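Local coordinates for protein minor fimbrium subunit Mfa5 (Porphyromonas gingivalis ATCC 33277, PDB 6TO1) that serves as an accessory subunit of the minor fimbriae, surface filaments that mediate biofilm formation and adhesion to host cells and other oral bacteria, at residues 286-291 and 316-321; 275-280 and 322-327; 245-250 and 326-331; 294-299 and 334-339; 240-245 and 312-317. All coordinates share one frame; numbering follows the deposited sequence.

How the contacts relate
All five contacts belong to the long excursion between strands 227-234 and 357-362, two neighbouring strands of the central sheet of the von Willebrand factor type A domain, and their centres lie 7 to 16 Å apart. Contacts 1 and 2 are the closest pair and share the calcium ion. Contacts 2, 3 and 4 reach the small four-stranded sheet, through strands 296-298, 326-327 and 336-338, while contact 5 lies toward the magnesium site. Along the chain contact 1 is nested inside the loops closed by contacts 2 and 3; contact 4 crosses contacts 1, 2, 3 and 5. This interleaving, together with the calcium, probably holds this loop-rich part of the chain together as one insert beside the magnesium-binding end of the domain.

Contact 1 (286-291 and 316-321). With CA (calcium ion), chain F.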
# COMPACT_ATOMS: atom_id res chain seq x y z
N LEU A 286 -18.96 12.77 63.23
CA LEU A 286 -19.85 12.95 62.10
C LEU A 286 -19.98 11.64 61.32
O LEU A 286 -18.99 10.95 61.06
CB LEU A 286 -19.32 14.07 61.21
CG LEU A 286 -20.02 14.35 59.88
CD1 LEU A 286 -21.46 14.83 60.09
CD2 LEU A 286 -19.22 15.36 59.08
N THR A 287 -21.21 11.27 61.00
CA THR A 287 -21.40 10.07 60.22
C THR A 287 -22.39 10.34 59.10
O THR A 287 -23.30 11.16 59.24
CB THR A 287 -21.90 8.90 61.07
OG1 THR A 287 -23.16 9.25 61.67
CG2 THR A 287 -20.89 8.58 62.16
N PRO A 288 -22.20 9.69 57.96
CA PRO A 288 -23.16 9.84 56.87
C PRO A 288 -24.44 9.08 57.18
O PRO A 288 -24.46 8.20 58.03
CB PRO A 288 -22.43 9.22 55.67
CG PRO A 288 -21.58 8.17 56.29
CD PRO A 288 -21.14 8.71 57.65
N ASN A 289 -25.52 9.45 56.49
CA ASN A 289 -26.63 8.52 56.33
C ASN A 289 -26.22 7.43 55.34
O ASN A 289 -25.53 7.70 54.36
CB ASN A 289 -27.85 9.26 55.82
CG ASN A 289 -28.52 10.06 56.92
OD1 ASN A 289 -29.15 9.50 57.80
ND2 ASN A 289 -28.37 11.36 56.87
N TYR A 290 -26.66 6.20 55.61
CA TYR A 290 -26.24 5.08 54.78
C TYR A 290 -27.33 4.64 53.80
O TYR A 290 -28.52 4.87 54.03
CB TYR A 290 -25.82 3.91 55.68
CG TYR A 290 -24.49 4.15 56.35
CD1 TYR A 290 -23.30 3.80 55.74
CD2 TYR A 290 -24.43 4.77 57.60
CE1 TYR A 290 -22.08 4.06 56.34
CE2 TYR A 290 -23.21 5.01 58.20
CZ TYR A 290 -22.05 4.66 57.58
OH TYR A 290 -20.84 4.91 58.16
N PRO A 291 -26.94 4.04 52.68
CA PRO A 291 -27.89 3.80 51.59
C PRO A 291 -28.80 2.60 51.82
O PRO A 291 -28.49 1.66 52.56
CB PRO A 291 -27.00 3.57 50.36
CG PRO A 291 -25.69 3.17 50.92
CD PRO A 291 -25.55 3.85 52.24
N ILE A 316 -14.38 15.36 45.51
CA ILE A 316 -15.61 15.45 46.29
C ILE A 316 -15.41 14.65 47.56
O ILE A 316 -15.05 13.47 47.50
CB ILE A 316 -16.83 14.88 45.54
CG1 ILE A 316 -17.04 15.60 44.23
CG2 ILE A 316 -18.07 14.96 46.44
CD1 ILE A 316 -18.32 15.15 43.51
N THR A 317 -15.67 15.28 48.72
CA THR A 317 -15.50 14.60 49.99
C THR A 317 -16.75 14.80 50.83
O THR A 317 -17.60 15.66 50.55
CB THR A 317 -14.25 15.08 50.76
OG1 THR A 317 -14.32 16.50 50.92
CG2 THR A 317 -13.01 14.71 49.98
N PHE A 318 -16.88 13.93 51.81
CA PHE A 318 -17.79 14.10 52.93
C PHE A 318 -16.97 13.77 54.16
O PHE A 318 -16.27 12.76 54.17
CB PHE A 318 -18.98 13.15 52.86
CG PHE A 318 -19.83 13.20 54.12
CD1 PHE A 318 -20.70 14.24 54.32
CD2 PHE A 318 -19.70 12.22 55.09
CE1 PHE A 318 -21.47 14.31 55.46
CE2 PHE A 318 -20.47 12.28 56.25
CZ PHE A 318 -21.35 13.31 56.41
N ASP A 319 -17.03 14.62 55.20
CA ASP A 319 -16.31 14.31 56.46
C ASP A 319 -14.80 14.22 56.21
O ASP A 319 -14.09 13.44 56.85
CB ASP A 319 -16.85 13.01 57.06
CG ASP A 319 -16.46 12.79 58.55
OD1 ASP A 319 -16.17 13.76 59.27
OD2 ASP A 319 -16.46 11.62 59.00
N GLY A 320 -14.34 14.96 55.20
CA GLY A 320 -12.95 15.00 54.80
C GLY A 320 -12.44 13.81 54.01
O GLY A 320 -11.24 13.74 53.76
N VAL A 321 -13.30 12.86 53.63
CA VAL A 321 -12.85 11.65 52.94
C VAL A 321 -13.78 11.38 51.76
O VAL A 321 -14.85 11.98 51.63
CB VAL A 321 -12.78 10.41 53.86
CG1 VAL A 321 -11.82 10.65 55.04
CG2 VAL A 321 -14.16 10.03 54.37
CA CA F . -16.85 10.32 61.18
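The calcium site joins these two loops, Leu286 giving its backbone carbonyl and Asp319 its carboxylate to the same ion. Leu286 O lies 2.2 Å from the calcium and Asp319 OD2 2.6 Å from it; the metal draws these two acceptors, Leu286 O and Asp319 OD2, to within 3.3 Å of each other. Asp319 CG, opposite its backbone N (chi1 -164°), carries the carboxylate to the metal, where its charge would offset part of the ion's. Asn280, Asn281 and Thr284 complete the site. Asp319 stands in the type I' turn from Phe318 to Val321, with a positive phi of 61° that aspartate tolerates fairly well; Gly320 suits the second positive phi. Beside the metal the side chains of Leu286 and Asp319 run alongside in opposite senses, CD2 of the leucine 3.4 Å from OD1 of the aspartate. Apolar packing adds to this: Leu286 CG meets Phe318 CZ at 3.9 Å and Pro288 CB approaches Phe318 CE2 at 3.7 Å, while the backbone carbonyl carbon of Thr287 lies at the edge of the ring. The phenylalanine also meets Tyr327 of strand 326-327 edge-to-face, while Pro291 and Ile316, toward the far ends of the two segments, rest on Tyr337 and Tyr338 of strand 336-338.

Contact 2 (275-280 and 322-327). With CA (calcium ion), chain F.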
# COMPACT_ATOMS: atom_id res chain seq x y z
N THR A 275 -19.67 0.22 55.81
CA THR A 275 -18.48 0.98 56.15
C THR A 275 -17.33 0.71 55.18
O THR A 275 -16.31 1.40 55.24
CB THR A 275 -18.02 0.69 57.59
OG1 THR A 275 -17.68 -0.68 57.72
CG2 THR A 275 -19.13 1.02 58.58
N ASN A 276 -17.47 -0.28 54.28
CA ASN A 276 -16.48 -0.47 53.23
C ASN A 276 -16.71 0.47 52.05
O ASN A 276 -15.77 0.79 51.31
CB ASN A 276 -16.53 -1.91 52.71
CG ASN A 276 -15.91 -2.91 53.67
OD1 ASN A 276 -15.37 -2.55 54.71
ND2 ASN A 276 -15.96 -4.18 53.30
N TYR A 277 -17.96 0.91 51.85
CA TYR A 277 -18.35 1.66 50.65
C TYR A 277 -18.50 3.15 50.87
O TYR A 277 -18.14 3.93 49.99
CB TYR A 277 -19.69 1.13 50.14
CG TYR A 277 -19.54 -0.10 49.32
CD1 TYR A 277 -19.43 -0.02 47.94
CD2 TYR A 277 -19.51 -1.34 49.89
CE1 TYR A 277 -19.31 -1.13 47.17
CE2 TYR A 277 -19.39 -2.50 49.11
CZ TYR A 277 -19.26 -2.37 47.76
OH TYR A 277 -19.12 -3.48 46.94
N VAL A 278 -19.06 3.57 52.01
CA VAL A 278 -19.59 4.92 52.13
C VAL A 278 -18.61 5.80 52.89
O VAL A 278 -18.26 5.50 54.04
CB VAL A 278 -20.96 4.92 52.81
CG1 VAL A 278 -21.50 6.32 52.88
CG2 VAL A 278 -21.92 4.02 52.07
N SER A 279 -18.21 6.90 52.26
CA SER A 279 -17.40 7.96 52.85
C SER A 279 -17.70 8.18 54.32
O SER A 279 -18.77 8.69 54.67
CB SER A 279 -17.63 9.27 52.09
OG SER A 279 -18.99 9.65 52.17
N ASN A 280 -16.73 7.85 55.17
CA ASN A 280 -16.82 8.20 56.59
C ASN A 280 -15.43 8.24 57.21
O ASN A 280 -14.63 7.33 56.98
CB ASN A 280 -17.66 7.19 57.34
CG ASN A 280 -17.69 7.49 58.84
OD1 ASN A 280 -17.95 8.64 59.24
ND2 ASN A 280 -17.37 6.49 59.66
N ALA A 322 -13.38 10.42 50.92
CA ALA A 322 -14.19 10.01 49.77
C ALA A 322 -14.45 8.52 49.90
O ALA A 322 -14.55 8.02 51.02
CB ALA A 322 -13.48 10.36 48.47
N GLY A 323 -14.55 7.79 48.80
CA GLY A 323 -14.99 6.41 48.89
C GLY A 323 -15.67 5.96 47.61
O GLY A 323 -15.91 6.74 46.69
N ALA A 324 -15.98 4.65 47.56
CA ALA A 324 -16.76 4.09 46.46
C ALA A 324 -18.09 4.80 46.31
O ALA A 324 -18.60 4.94 45.19
CB ALA A 324 -16.98 2.60 46.68
N LEU A 325 -18.65 5.28 47.42
CA LEU A 325 -19.80 6.18 47.42
C LEU A 325 -19.46 7.36 48.32
O LEU A 325 -18.91 7.17 49.42
CB LEU A 325 -21.06 5.50 47.92
CG LEU A 325 -21.68 4.44 47.01
CD1 LEU A 325 -22.86 3.83 47.75
CD2 LEU A 325 -22.05 4.99 45.66
N VAL A 326 -19.77 8.57 47.87
CA VAL A 326 -19.53 9.78 48.66
C VAL A 326 -20.87 10.44 48.95
O VAL A 326 -21.55 10.96 48.05
CB VAL A 326 -18.57 10.75 47.96
CG1 VAL A 326 -18.22 11.93 48.93
CG2 VAL A 326 -17.30 10.06 47.55
N TYR A 327 -21.24 10.43 50.22
CA TYR A 327 -22.50 11.00 50.66
C TYR A 327 -22.58 12.48 50.34
O TYR A 327 -21.61 13.22 50.52
CB TYR A 327 -22.62 10.76 52.17
CG TYR A 327 -23.85 11.28 52.83
CD1 TYR A 327 -25.10 11.02 52.32
CD2 TYR A 327 -23.74 12.03 54.02
CE1 TYR A 327 -26.24 11.52 52.96
CE2 TYR A 327 -24.86 12.51 54.65
CZ TYR A 327 -26.11 12.25 54.12
OH TYR A 327 -27.21 12.74 54.77
CA CA F . -16.85 10.32 61.18
O HOH W 1 -14.82 2.80 49.67
O HOH W 2 -14.49 6.21 53.91
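Ser279 and Leu325 are joined by an almost straight bond, Ser279 N to Leu325 O at 2.9 Å with 175° at the hydrogen. A second bond runs the other way, from Leu325 N to Tyr277 O at 2.9 Å, its donor tilted 30° from the carbonyl plane; together they make a single beta bridge between Val278 and Leu325. The third bond uses a side chain: Ser279 OG, set between its own backbone N and carbonyl carbon (chi1 60°), accepts from Tyr327 N at 3.1 Å. A small hydroxyl suits this buried place, since it satisfies an amide just beyond the bridge. Tyr277 CD1 packs on the methyl of Ala324, 3.8 Å from its CB.

Farther out, a water accepts from Ala324 N at 3.0 Å and donates to Asn276 O, extending the link to the end of the helix. Gly323 has a backbone conformation that strongly favours glycine, and a CB there would press on Tyr277 O and Ser279 N. Next to the serine, Asn280 OD1 reaches the calcium at 2.8 Å, while Tyr327 OH bonds to Asn289. The contact thus ties the end of helix 274-277 to the start of strand 326-327, with helix 262-272 touching Tyr277 and Leu325 through Val266 and Ala270, and strand 336-338 pairing with Val326 through Tyr338.

Contact 3 (245-250 and 326-331); sequences KNVTTA and VYEPRF
Val247 is the first residue of 245-250 to meet 326-331, and it does so with both methyls. CG1 lies over one face of the Arg330 guanidinium, 4.0 Å from NH2, while CG2 is 4.0 Å from Phe331 CE2. The backbone that follows bends round the same ring: Val247 O sits at its edge, and Thr248 C comes within 3.5 Å of Phe331 CZ. Thr248 OG1 accepts from Ala250 N at 3.0 Å in an ST turn that leads into the 3-10 segment. Thr249 then comes over the phenylalanine: its CG2, anti to the carbonyl carbon, makes a CH-pi contact 4.0 Å from the Phe331 ring centroid, 20° off the normal. Threonine suits this exposed place, its methyl on the ring and its hydroxyl a polar group at the surface. The loop leading to strand 252-253 thus packs on the type I turn Glu328-Phe331 that follows strand 326-327. In that turn Arg330 grips Glu328 side-on, NE reaching OE2 at 3.0 Å and NH2 reaching OE1 at 2.9 Å. No hydrogen bond spans the two segments; Arg330 and Glu328 pair within one of them, and Tyr338 takes OE1 as well, so the contact itself rests on dispersion and shape around Phe331, with the salt bridge fixing the guanidinium on which the valine rests.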
# COMPACT_ATOMS: atom_id res chain seq x y z
N LYS A 245 -21.00 20.57 38.92
CA LYS A 245 -21.46 21.96 38.96
C LYS A 245 -22.97 22.02 39.07
O LYS A 245 -23.68 21.22 38.45
CB LYS A 245 -21.02 22.70 37.70
CG LYS A 245 -19.54 22.76 37.50
CD LYS A 245 -19.27 23.62 36.25
CE LYS A 245 -17.86 24.15 36.22
NZ LYS A 245 -17.65 25.07 35.05
N ASN A 246 -23.43 22.97 39.89
CA ASN A 246 -24.86 23.21 40.11
C ASN A 246 -25.60 21.90 40.32
O ASN A 246 -26.59 21.60 39.65
CB ASN A 246 -25.47 23.99 38.96
CG ASN A 246 -24.80 25.32 38.75
OD1 ASN A 246 -24.32 25.62 37.66
ND2 ASN A 246 -24.75 26.11 39.81
N VAL A 247 -25.12 21.11 41.28
CA VAL A 247 -25.61 19.75 41.42
C VAL A 247 -27.06 19.76 41.88
O VAL A 247 -27.47 20.60 42.71
CB VAL A 247 -24.70 18.95 42.37
CG1 VAL A 247 -24.73 19.58 43.79
CG2 VAL A 247 -25.09 17.48 42.38
N THR A 248 -27.86 18.86 41.32
CA THR A 248 -29.26 18.68 41.70
C THR A 248 -29.53 17.19 41.86
O THR A 248 -28.74 16.35 41.44
CB THR A 248 -30.26 19.21 40.66
OG1 THR A 248 -30.40 18.26 39.59
CG2 THR A 248 -29.84 20.57 40.11
N THR A 249 -30.71 16.86 42.40
CA THR A 249 -31.08 15.46 42.56
C THR A 249 -31.17 14.74 41.22
O THR A 249 -31.10 13.51 41.17
CB THR A 249 -32.41 15.32 43.31
OG1 THR A 249 -33.43 16.09 42.66
CG2 THR A 249 -32.25 15.77 44.76
N ALA A 250 -31.33 15.48 40.13
CA ALA A 250 -31.47 14.87 38.82
C ALA A 250 -30.13 14.38 38.27
O ALA A 250 -30.11 13.74 37.22
CB ALA A 250 -32.11 15.83 37.82
N VAL A 326 -19.77 8.57 47.87
CA VAL A 326 -19.53 9.78 48.66
C VAL A 326 -20.87 10.44 48.95
O VAL A 326 -21.55 10.96 48.05
CB VAL A 326 -18.57 10.75 47.96
CG1 VAL A 326 -18.22 11.93 48.93
CG2 VAL A 326 -17.30 10.06 47.55
N TYR A 327 -21.24 10.43 50.22
CA TYR A 327 -22.50 11.00 50.66
C TYR A 327 -22.58 12.48 50.34
O TYR A 327 -21.61 13.22 50.52
CB TYR A 327 -22.62 10.76 52.17
CG TYR A 327 -23.85 11.28 52.83
CD1 TYR A 327 -25.10 11.02 52.32
CD2 TYR A 327 -23.74 12.03 54.02
CE1 TYR A 327 -26.24 11.52 52.96
CE2 TYR A 327 -24.86 12.51 54.65
CZ TYR A 327 -26.11 12.25 54.12
OH TYR A 327 -27.21 12.74 54.77
N GLU A 328 -23.74 12.91 49.83
CA GLU A 328 -24.05 14.31 49.51
C GLU A 328 -25.09 14.78 50.54
O GLU A 328 -26.29 14.53 50.38
CB GLU A 328 -24.60 14.43 48.08
CG GLU A 328 -25.07 15.83 47.69
CD GLU A 328 -24.11 16.93 48.09
OE1 GLU A 328 -23.22 17.29 47.28
OE2 GLU A 328 -24.24 17.44 49.23
N PRO A 329 -24.66 15.41 51.63
CA PRO A 329 -25.61 15.73 52.72
C PRO A 329 -26.58 16.84 52.38
O PRO A 329 -27.54 17.07 53.15
CB PRO A 329 -24.68 16.13 53.88
CG PRO A 329 -23.46 16.69 53.20
CD PRO A 329 -23.27 15.78 51.98
N ARG A 330 -26.40 17.54 51.27
CA ARG A 330 -27.33 18.60 50.94
C ARG A 330 -28.64 18.09 50.37
O ARG A 330 -29.57 18.88 50.18
CB ARG A 330 -26.71 19.58 49.93
CG ARG A 330 -25.56 20.34 50.54
CD ARG A 330 -24.88 21.19 49.53
NE ARG A 330 -24.01 20.37 48.69
CZ ARG A 330 -23.23 20.86 47.74
NH1 ARG A 330 -23.21 22.16 47.50
NH2 ARG A 330 -22.47 20.05 47.04
N PHE A 331 -28.75 16.79 50.12
CA PHE A 331 -29.97 16.22 49.58
C PHE A 331 -30.60 15.29 50.60
O PHE A 331 -29.90 14.69 51.42
CB PHE A 331 -29.74 15.46 48.27
CG PHE A 331 -29.27 16.34 47.15
CD1 PHE A 331 -29.83 17.59 46.95
CD2 PHE A 331 -28.26 15.93 46.31
CE1 PHE A 331 -29.38 18.42 45.92
CE2 PHE A 331 -27.80 16.76 45.28
CZ PHE A 331 -28.36 17.99 45.08

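Contact 4 (294-299 and 334-339); sequences SSKVGR and PYYYYF
Lys296 runs beside Tyr336 with the aliphatic start of its side chain, CB 3.6 Å from CD1 and CG 3.6 Å from CE1. The two point the same way from one face of the sheet, and a bend at chi2 (-70°) leads the lysine chain on from there, a good use of its methylenes at a partly exposed spot. On the other face Val297 CG2 packs 3.9 Å from Phe339 CD2, and both residues touch helix 262-272, an apolar setting that suits them. Between these two faces, strands 296-298 and 336-338 run parallel, 21° apart, as the two middle strands of a four-stranded mixed sheet with 252-253 and 326-327 at its margins. Lys296 N donates to Tyr335 O at 3.0 Å, Tyr337 N to Lys296 O at 2.9 Å, and Gly298 N more weakly to Tyr337 O at 2.8 Å. Having no side chain, Gly298 fits closely against Phe339. Before the strands begin, the hydroxyl of Ser295 donates to Pro334 O, with OG 2.7 Å from that oxygen, and itself receives the amide of Thr292. Pro334, preceded by a cis peptide bond, sets its CG 3.2 Å from Ser294 O.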
# COMPACT_ATOMS: atom_id res chain seq x y z
N SER A 294 -33.60 2.26 47.96
CA SER A 294 -34.21 3.43 47.34
C SER A 294 -33.24 4.59 47.15
O SER A 294 -33.63 5.61 46.57
CB SER A 294 -35.40 3.91 48.19
OG SER A 294 -36.38 2.88 48.24
N SER A 295 -32.01 4.46 47.59
CA SER A 295 -31.03 5.54 47.45
C SER A 295 -30.64 5.78 46.00
O SER A 295 -30.85 4.95 45.11
CB SER A 295 -29.79 5.22 48.27
OG SER A 295 -30.09 5.20 49.65
N LYS A 296 -30.03 6.93 45.76
CA LYS A 296 -29.68 7.40 44.43
C LYS A 296 -28.17 7.60 44.38
O LYS A 296 -27.56 8.09 45.34
CB LYS A 296 -30.41 8.69 44.09
CG LYS A 296 -31.94 8.62 44.29
CD LYS A 296 -32.63 7.74 43.27
CE LYS A 296 -34.17 7.93 43.36
NZ LYS A 296 -34.90 7.06 42.41
N VAL A 297 -27.57 7.19 43.28
CA VAL A 297 -26.13 7.31 43.09
C VAL A 297 -25.84 8.10 41.84
O VAL A 297 -26.68 8.25 40.95
CB VAL A 297 -25.44 5.92 43.04
CG1 VAL A 297 -25.73 5.15 44.34
CG2 VAL A 297 -25.89 5.11 41.82
N GLY A 298 -24.61 8.61 41.76
CA GLY A 298 -24.27 9.50 40.67
C GLY A 298 -24.49 8.84 39.31
O GLY A 298 -24.19 7.66 39.12
N ARG A 299 -25.01 9.62 38.37
CA ARG A 299 -25.21 9.14 37.01
C ARG A 299 -23.87 8.94 36.30
O ARG A 299 -22.83 9.43 36.72
CB ARG A 299 -26.07 10.12 36.22
CG ARG A 299 -27.52 10.12 36.66
CD ARG A 299 -28.34 11.14 35.91
NE ARG A 299 -29.77 10.83 35.98
CZ ARG A 299 -30.39 9.94 35.21
NH1 ARG A 299 -29.72 9.26 34.28
NH2 ARG A 299 -31.69 9.74 35.37
N PRO A 334 -34.30 9.75 49.98
CA PRO A 334 -33.70 8.49 50.43
C PRO A 334 -32.20 8.39 50.37
O PRO A 334 -31.67 7.28 50.51
CB PRO A 334 -34.32 7.45 49.47
CG PRO A 334 -34.44 8.23 48.18
CD PRO A 334 -34.86 9.63 48.62
N TYR A 335 -31.55 9.54 50.17
CA TYR A 335 -30.11 9.77 50.29
C TYR A 335 -29.43 9.56 48.94
O TYR A 335 -29.84 8.71 48.12
CB TYR A 335 -29.48 8.93 51.38
CG TYR A 335 -30.18 9.09 52.69
CD1 TYR A 335 -30.48 10.35 53.20
CD2 TYR A 335 -30.59 7.98 53.42
CE1 TYR A 335 -31.17 10.49 54.40
CE2 TYR A 335 -31.29 8.12 54.62
CZ TYR A 335 -31.57 9.37 55.09
OH TYR A 335 -32.26 9.49 56.30
N TYR A 336 -28.45 10.44 48.69
CA TYR A 336 -27.80 10.64 47.40
C TYR A 336 -26.29 10.54 47.60
O TYR A 336 -25.75 11.09 48.56
CB TYR A 336 -28.15 12.02 46.81
CG TYR A 336 -29.60 12.14 46.52
CD1 TYR A 336 -30.05 12.09 45.21
CD2 TYR A 336 -30.54 12.26 47.54
CE1 TYR A 336 -31.40 12.16 44.92
CE2 TYR A 336 -31.89 12.32 47.26
CZ TYR A 336 -32.31 12.28 45.96
OH TYR A 336 -33.65 12.36 45.68
N TYR A 337 -25.62 9.85 46.66
CA TYR A 337 -24.20 9.54 46.81
C TYR A 337 -23.51 9.71 45.48
O TYR A 337 -23.99 9.18 44.47
CB TYR A 337 -23.98 8.09 47.29
CG TYR A 337 -24.69 7.80 48.58
CD1 TYR A 337 -24.03 7.93 49.79
CD2 TYR A 337 -26.02 7.47 48.58
CE1 TYR A 337 -24.68 7.71 50.98
CE2 TYR A 337 -26.69 7.25 49.76
CZ TYR A 337 -26.01 7.38 50.95
OH TYR A 337 -26.71 7.15 52.13
N TYR A 338 -22.39 10.44 45.47
CA TYR A 338 -21.52 10.42 44.30
C TYR A 338 -20.93 9.01 44.17
O TYR A 338 -20.65 8.34 45.16
CB TYR A 338 -20.43 11.48 44.42
CG TYR A 338 -20.99 12.90 44.51
CD1 TYR A 338 -21.36 13.60 43.36
CD2 TYR A 338 -21.17 13.51 45.75
CE1 TYR A 338 -21.91 14.88 43.46
CE2 TYR A 338 -21.68 14.80 45.85
CZ TYR A 338 -22.07 15.46 44.71
OH TYR A 338 -22.59 16.73 44.80
N PHE A 339 -20.77 8.57 42.92
CA PHE A 339 -20.41 7.20 42.57
C PHE A 339 -19.23 7.28 41.62
O PHE A 339 -19.41 7.34 40.39
CB PHE A 339 -21.63 6.51 41.97
CG PHE A 339 -21.42 5.06 41.58
CD1 PHE A 339 -20.41 4.29 42.14
CD2 PHE A 339 -22.25 4.49 40.65
CE1 PHE A 339 -20.23 2.98 41.76
CE2 PHE A 339 -22.10 3.19 40.26
CZ PHE A 339 -21.08 2.42 40.82

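Contact 5 (240-245 and 312-317)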
# COMPACT_ATOMS: atom_id res chain seq x y z
N GLU A 240 -12.61 8.38 43.97
CA GLU A 240 -12.52 9.84 43.93
C GLU A 240 -13.05 10.33 42.59
O GLU A 240 -12.97 9.61 41.58
CB GLU A 240 -11.08 10.34 44.08
CG GLU A 240 -10.37 9.82 45.34
CD GLU A 240 -10.52 10.75 46.53
OE1 GLU A 240 -11.10 11.84 46.40
OE2 GLU A 240 -10.05 10.36 47.63
N GLN A 241 -13.56 11.56 42.56
CA GLN A 241 -14.04 12.15 41.32
C GLN A 241 -14.03 13.67 41.42
O GLN A 241 -13.79 14.26 42.48
CB GLN A 241 -15.44 11.63 40.97
CG GLN A 241 -16.54 12.23 41.81
CD GLN A 241 -17.92 11.93 41.25
OE1 GLN A 241 -18.45 10.85 41.41
NE2 GLN A 241 -18.50 12.90 40.57
N TYR A 242 -14.33 14.31 40.28
CA TYR A 242 -14.40 15.76 40.25
C TYR A 242 -15.77 16.25 40.70
O TYR A 242 -16.79 15.57 40.50
CB TYR A 242 -14.12 16.30 38.84
CG TYR A 242 -12.69 16.12 38.40
CD1 TYR A 242 -11.64 16.54 39.22
CD2 TYR A 242 -12.39 15.52 37.18
CE1 TYR A 242 -10.34 16.38 38.84
CE2 TYR A 242 -11.07 15.34 36.78
CZ TYR A 242 -10.05 15.77 37.63
OH TYR A 242 -8.75 15.60 37.26
N PRO A 243 -15.83 17.48 41.21
CA PRO A 243 -17.11 18.06 41.61
C PRO A 243 -18.06 18.23 40.44
O PRO A 243 -17.65 18.45 39.30
CB PRO A 243 -16.72 19.43 42.18
CG PRO A 243 -15.27 19.34 42.49
CD PRO A 243 -14.69 18.37 41.50
N VAL A 244 -19.34 18.17 40.76
CA VAL A 244 -20.42 18.39 39.81
C VAL A 244 -20.95 19.81 40.00
O VAL A 244 -21.35 20.18 41.11
CB VAL A 244 -21.53 17.36 40.01
CG1 VAL A 244 -22.74 17.69 39.14
CG2 VAL A 244 -21.05 15.93 39.73
N LYS A 245 -21.00 20.57 38.92
CA LYS A 245 -21.46 21.96 38.96
C LYS A 245 -22.97 22.02 39.07
O LYS A 245 -23.68 21.22 38.45
CB LYS A 245 -21.02 22.70 37.70
CG LYS A 245 -19.54 22.76 37.50
CD LYS A 245 -19.27 23.62 36.25
CE LYS A 245 -17.86 24.15 36.22
NZ LYS A 245 -17.65 25.07 35.05
N LEU A 312 -7.43 20.09 38.44
CA LEU A 312 -7.39 18.66 38.12
C LEU A 312 -7.05 17.77 39.32
O LEU A 312 -7.10 16.54 39.18
CB LEU A 312 -6.40 18.42 36.99
CG LEU A 312 -6.83 18.96 35.63
CD1 LEU A 312 -5.71 18.61 34.64
CD2 LEU A 312 -8.17 18.43 35.17
N SER A 313 -6.75 18.35 40.48
CA SER A 313 -6.63 17.60 41.72
C SER A 313 -7.84 17.77 42.64
O SER A 313 -7.79 17.35 43.81
CB SER A 313 -5.36 18.02 42.47
OG SER A 313 -4.22 17.79 41.66
N ALA A 314 -8.91 18.38 42.15
CA ALA A 314 -10.09 18.58 42.98
C ALA A 314 -10.78 17.25 43.27
O ALA A 314 -10.70 16.29 42.50
CB ALA A 314 -11.07 19.53 42.31
N ARG A 315 -11.47 17.22 44.40
CA ARG A 315 -12.13 16.02 44.89
C ARG A 315 -13.52 16.37 45.40
O ARG A 315 -13.79 17.53 45.73
CB ARG A 315 -11.38 15.40 46.09
CG ARG A 315 -9.96 15.15 45.93
CD ARG A 315 -9.36 14.99 47.33
NE ARG A 315 -9.85 13.78 47.97
CZ ARG A 315 -9.82 13.54 49.28
NH1 ARG A 315 -9.31 14.44 50.12
NH2 ARG A 315 -10.30 12.40 49.74
N ILE A 316 -14.38 15.36 45.51
CA ILE A 316 -15.61 15.45 46.29
C ILE A 316 -15.41 14.65 47.56
O ILE A 316 -15.05 13.47 47.50
CB ILE A 316 -16.83 14.88 45.54
CG1 ILE A 316 -17.04 15.60 44.23
CG2 ILE A 316 -18.07 14.96 46.44
CD1 ILE A 316 -18.32 15.15 43.51
N THR A 317 -15.67 15.28 48.72
CA THR A 317 -15.50 14.60 49.99
C THR A 317 -16.75 14.80 50.83
O THR A 317 -17.60 15.66 50.55
CB THR A 317 -14.25 15.08 50.76
OG1 THR A 317 -14.32 16.50 50.92
CG2 THR A 317 -13.01 14.71 49.98
O HOH W 3 -13.61 12.62 45.35
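Glu240 OE1 is gripped by Arg315 NE at 2.8 Å, through a bond of 174° that lies in the guanidinium plane, and a water stands close to the same oxygen. Arg315 NH2 reaches the syn lone pair of Glu240 OE2 at 2.9 Å, so the arginine holds the carboxylate side-on with one nitrogen to each oxygen, though the two planes are 51° apart. A bend at chi2 (-92°) brings the glutamate end to the arginine, and Thr317 CG2 covers one guanidinium face. The water also accepts from Gln241 N at 3.0 Å.

Tyr242 spans the other end: its OH donates to Leu312 O at 2.7 Å, and Leu312 O lies at the edge of the ring, in its plane. The side chain leaves the backbone pointing away from 312-317, and the length of tyrosine brings its hydroxyl back. Between these poles Ile316 N donates weakly to Gln241 O at 3.3 Å, and Ile316 CD1 packs 3.4 Å from Tyr242 O and 3.7 Å from Gln241 NE2, while Pro243 CD meets Ala314 CB at 3.9 Å.

Helix 209-220 lies beside Tyr242 and Leu312, and strand 336-338 touches Gln241 and Ile316 through Tyr338. Glu240 pairs by backbone with Thr207, a magnesium ligand together with Ser135 and Ser137, which places the contact next to what is probably the metal ion-dependent adhesion site of the von Willebrand factor A fold.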